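Putative secreted cellulose binding protein (Streptomyces coelicolor, PDB 4OY7) is a copper-dependent lytic polysaccharide monooxygenase of the AA10 family that oxidatively cleaves glycosidic bonds in cellulose, present here as its catalytic domain without the cellulose-binding module. Local coordinates at residues D73-P76 and Y77-A81; A34-Q38 and S39-A43. One frame throughout, in Å; residues are numbered along the deposited sequence.

Interaction 1 (D73-P76 and Y77-A81); sequences DRSP and YDFSA
Y77 follows directly on P76, and its ring turns back beneath the pyrrolidine: P76 CB lies 4.0 Å from the ring centroid and 12° off the normal, a CH-pi contact over one face. With chi1 at -54°, Y77 CG sits beside its own backbone N, which brings the ring against P76 while its flank meets T42 and N46. An alanine here would strip P76 CB of that aromatic surface and is likely to open a gap toward T42 and N46. Y77 N donates to S75 OG (2.9 Å, 162°), closing an ST turn through P76, while a water bridges S75 O and Y77 O. D78 bends the chain onward, its OD1 accepting from S80 N at 2.9 Å nearly in line with the carboxylate C-O bond. The F79 ring presents its edge to S75, CD2 lying 3.3 Å from S75 OG. A water links F79 N and D73 OD1, an oxygen also hydrogen-bonded to S70 OG. S80 comes close to the same carboxylate, its CA 3.5 Å from D73 OD1, and another water joins D73 OD2 to S80 OG. The chain thus reverses in a water-bridged loop with an ST turn at S75 and an Asx turn at D78, near the LPMO copper site: the Y77 side chain approaches that of the copper ligand H1 to about 6 Å.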
loop_
_atom_site.group_PDB
_atom_site.type_symbol
_atom_site.label_atom_id
_atom_site.label_comp_id
_atom_site.label_asym_id
_atom_site.label_seq_id
_atom_site.Cartn_x
_atom_site.Cartn_y
_atom_site.Cartn_z
ATOM N N ASP A 73 -4.542 -9.096 9.050
ATOM C CA ASP A 73 -4.250 -10.530 8.927
ATOM C C ASP A 73 -5.486 -11.368 8.653
ATOM O O ASP A 73 -5.571 -12.534 9.040
ATOM C CB ASP A 73 -3.451 -11.031 10.152
ATOM C CG ASP A 73 -2.082 -10.401 10.218
ATOM O OD1 ASP A 73 -1.355 -10.380 9.185
ATOM O OD2 ASP A 73 -1.728 -9.874 11.284
ATOM N N ARG A 74 -6.435 -10.771 7.934
ATOM C CA ARG A 74 -7.693 -11.439 7.584
ATOM C C ARG A 74 -7.811 -11.854 6.118
ATOM O O ARG A 74 -8.867 -12.336 5.715
ATOM C CB ARG A 74 -8.876 -10.564 7.997
ATOM C CG ARG A 74 -9.002 -10.377 9.500
ATOM C CD ARG A 74 -10.335 -9.726 9.827
ATOM N NE ARG A 74 -10.545 -9.595 11.267
ATOM C CZ ARG A 74 -10.343 -8.495 12.009
ATOM N NH1 ARG A 74 -9.892 -7.325 11.515
ATOM N NH2 ARG A 74 -10.628 -8.572 13.313
ATOM N N SER A 75 -6.760 -11.682 5.319
ATOM C CA SER A 75 -6.830 -12.035 3.884
ATOM C C SER A 75 -6.690 -13.540 3.704
ATOM O O SER A 75 -6.389 -14.266 4.660
ATOM C CB SER A 75 -5.729 -11.311 3.091
ATOM O OG SER A 75 -4.555 -12.086 3.040
ATOM N N PRO A 76 -6.878 -14.016 2.473
ATOM C CA PRO A 76 -6.636 -15.432 2.186
ATOM C C PRO A 76 -5.166 -15.872 2.236
ATOM O O PRO A 76 -4.903 -17.067 2.075
ATOM C CB PRO A 76 -7.130 -15.585 0.738
ATOM C CG PRO A 76 -7.909 -14.358 0.425
ATOM C CD PRO A 76 -7.353 -13.277 1.298
ATOM N N TYR A 77 -4.238 -14.926 2.392
ATOM C CA TYR A 77 -2.808 -15.171 2.310
ATOM C C TYR A 77 -2.079 -14.596 3.516
ATOM O O TYR A 77 -2.605 -13.730 4.237
ATOM C CB TYR A 77 -2.230 -14.546 1.027
ATOM C CG TYR A 77 -2.953 -14.989 -0.205
ATOM C CD1 TYR A 77 -2.892 -16.327 -0.612
ATOM C CD2 TYR A 77 -3.730 -14.115 -0.939
ATOM C CE1 TYR A 77 -3.575 -16.762 -1.726
ATOM C CE2 TYR A 77 -4.456 -14.546 -2.045
ATOM C CZ TYR A 77 -4.348 -15.876 -2.433
ATOM O OH TYR A 77 -5.028 -16.324 -3.531
ATOM N N ASP A 78 -0.840 -15.033 3.693
ATOM C CA ASP A 78 -0.005 -14.547 4.779
ATOM C C ASP A 78 0.723 -13.306 4.290
ATOM O O ASP A 78 1.610 -13.412 3.456
ATOM C CB ASP A 78 0.998 -15.622 5.204
ATOM C CG ASP A 78 1.893 -15.177 6.348
ATOM O OD1 ASP A 78 1.949 -13.965 6.686
ATOM O OD2 ASP A 78 2.562 -16.045 6.925
ATOM N N PHE A 79 0.292 -12.138 4.764
ATOM C CA PHE A 79 0.953 -10.858 4.464
ATOM C C PHE A 79 1.514 -10.265 5.735
ATOM O O PHE A 79 1.910 -9.099 5.763
ATOM C CB PHE A 79 -0.048 -9.846 3.863
ATOM C CG PHE A 79 -0.467 -10.159 2.457
ATOM C CD1 PHE A 79 0.432 -10.089 1.392
ATOM C CD2 PHE A 79 -1.787 -10.512 2.191
ATOM C CE1 PHE A 79 0.025 -10.399 0.099
ATOM C CE2 PHE A 79 -2.195 -10.833 0.915
ATOM C CZ PHE A 79 -1.297 -10.769 -0.139
ATOM N N SER A 80 1.615 -11.080 6.775
ATOM C CA SER A 80 1.993 -10.598 8.106
ATOM C C SER A 80 3.353 -9.890 8.128
ATOM O O SER A 80 3.521 -8.891 8.839
ATOM C CB SER A 80 1.948 -11.746 9.127
ATOM O OG SER A 80 2.221 -11.296 10.450
ATOM N N ALA A 81 4.290 -10.387 7.333
ATOM C CA ALA A 81 5.647 -9.813 7.289
ATOM C C ALA A 81 5.708 -8.381 6.786
ATOM O O ALA A 81 6.656 -7.664 7.100
ATOM C CB ALA A 81 6.601 -10.691 6.468
HETATM O O HOH W 1 -1.628 -12.025 6.983
HETATM O O HOH W 2 0.806 -9.022 11.491
HETATM O O HOH W 3 -4.236 -14.226 6.701
#

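Interaction 2 (A34-Q38 and S39-A43); sequences AALDQ and SGATA
S39 N donates to A35 O (2.9 Å, 160°) as a regular last-turn helical bond, whereas G40 N reaches L36 O less directly, at 3.0 Å and 135°, from above the carbonyl plane. The chain leaves helical geometry at G40, whose positive phi suits glycine, since a CB there would be jammed against the carbonyl oxygen of S39. A water crosses the break, donating to A35 O at 2.8 Å and to G40 O at 2.7 Å, and A35 O is thereby gripped by two donors. Among the side chains, L36 makes the apolar touch. Although L36 starts off pointing away from 39-43, chi1 of 177° sets CG beside the carbonyl carbon, and from there the CD1 methyl comes back to lie 3.5 Å from A41 CA and 4.0 Å from A41 CB. On the other flank, Q38 runs out extended, with CG passing 4.0 Å from S39 OG. The hydroxyl of S39 sits beside its own backbone N, where it faces D78 OD1 and A81 N, its partners in the loop that precedes strand 92-94; CB of the same residue packs against A35 O. The contact is therefore chiefly polar and main-chain in character, with one leucine-alanine touch on its flank. The glycine permits the positive phi at which the helix ends, and the water links A35 O with G40 O across the break, while S39, probably donating to the carboxylate and accepting from the amide, would couple the helix end to D78.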
loop_
_atom_site.group_PDB
_atom_site.type_symbol
_atom_site.label_atom_id
_atom_site.label_comp_id
_atom_site.label_asym_id
_atom_site.label_seq_id
_atom_site.Cartn_x
_atom_site.Cartn_y
_atom_site.Cartn_z
ATOM N N ALA A 34 13.487 -10.515 3.919
ATOM C CA ALA A 34 12.978 -10.958 5.212
ATOM C C ALA A 34 11.509 -11.328 5.122
ATOM O O ALA A 34 11.102 -12.341 5.686
ATOM C CB ALA A 34 13.184 -9.887 6.272
ATOM N N ALA A 35 10.729 -10.520 4.404
ATOM C CA ALA A 35 9.299 -10.779 4.245
ATOM C C ALA A 35 9.055 -12.014 3.405
ATOM O O ALA A 35 8.111 -12.767 3.655
ATOM C CB ALA A 35 8.593 -9.583 3.622
ATOM N N LEU A 36 9.895 -12.244 2.405
ATOM C CA LEU A 36 9.778 -13.468 1.608
ATOM C C LEU A 36 10.054 -14.694 2.481
ATOM O O LEU A 36 9.333 -15.698 2.429
ATOM C CB LEU A 36 10.741 -13.438 0.416
ATOM C CG LEU A 36 10.794 -14.672 -0.484
ATOM C CD1 LEU A 36 9.458 -14.889 -1.171
ATOM C CD2 LEU A 36 11.875 -14.542 -1.529
ATOM N N ASP A 37 11.103 -14.608 3.290
ATOM C CA ASP A 37 11.497 -15.713 4.164
ATOM C C ASP A 37 10.426 -15.988 5.234
ATOM O O ASP A 37 10.160 -17.154 5.576
ATOM C CB ASP A 37 12.852 -15.422 4.821
ATOM C CG ASP A 37 14.023 -15.445 3.830
ATOM O OD1 ASP A 37 15.096 -14.868 4.152
ATOM O OD2 ASP A 37 13.897 -16.053 2.739
ATOM N N GLN A 38 9.796 -14.945 5.757
ATOM C CA GLN A 38 8.734 -15.175 6.730
ATOM C C GLN A 38 7.387 -15.582 6.122
ATOM O O GLN A 38 6.852 -16.642 6.436
ATOM C CB GLN A 38 8.527 -13.975 7.628
ATOM C CG GLN A 38 7.309 -14.210 8.509
ATOM C CD GLN A 38 7.031 -13.115 9.499
ATOM O OE1 GLN A 38 7.946 -12.491 10.023
ATOM N NE2 GLN A 38 5.742 -12.898 9.785
ATOM N N SER A 39 6.830 -14.755 5.250
ATOM C CA SER A 39 5.451 -14.983 4.803
ATOM C C SER A 39 5.312 -15.760 3.500
ATOM O O SER A 39 4.216 -16.218 3.176
ATOM C CB SER A 39 4.699 -13.655 4.726
ATOM O OG SER A 39 4.428 -13.152 6.018
ATOM N N GLY A 40 6.402 -15.959 2.770
ATOM C CA GLY A 40 6.374 -16.813 1.582
ATOM C C GLY A 40 6.135 -16.121 0.259
ATOM O O GLY A 40 5.631 -14.991 0.198
ATOM N N ALA A 41 6.469 -16.835 -0.809
ATOM C CA ALA A 41 6.410 -16.334 -2.184
ATOM C C ALA A 41 4.979 -16.031 -2.632
ATOM O O ALA A 41 4.778 -15.175 -3.512
ATOM C CB ALA A 41 7.058 -17.348 -3.126
ATOM N N THR A 42 4.015 -16.750 -2.065
ATOM C CA THR A 42 2.602 -16.598 -2.417
ATOM C C THR A 42 2.138 -15.140 -2.298
ATOM O O THR A 42 1.334 -14.664 -3.103
ATOM C CB THR A 42 1.731 -17.517 -1.534
ATOM O OG1 THR A 42 2.123 -18.874 -1.753
ATOM C CG2 THR A 42 0.225 -17.347 -1.827
ATOM N N ALA A 43 2.635 -14.444 -1.276
ATOM C CA ALA A 43 2.352 -13.015 -1.092
ATOM C C ALA A 43 2.752 -12.155 -2.280
ATOM O O ALA A 43 2.060 -11.208 -2.604
ATOM C CB ALA A 43 3.016 -12.483 0.170
HETATM O O HOH W 4 6.152 -12.773 1.645
#

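In the fold
From the N terminus, interaction 2 comes first, closing the break between helix 30-39 and helix 42-45; the chain then passes through strand 51-52 before interaction 1 closes its own loop ahead of strand 92-94. The two follow in series, neither nested nor crossed, and with centres about 10 Å apart they touch directly. The S39 hydroxyl is the polar tie between them, and beside it the carbonyl oxygen of A43 packs against the edge atom CE1 of F79. Together they join the helical region to the 73-81 loop, whose P76 touches strand 51-52 and which lies near the copper site.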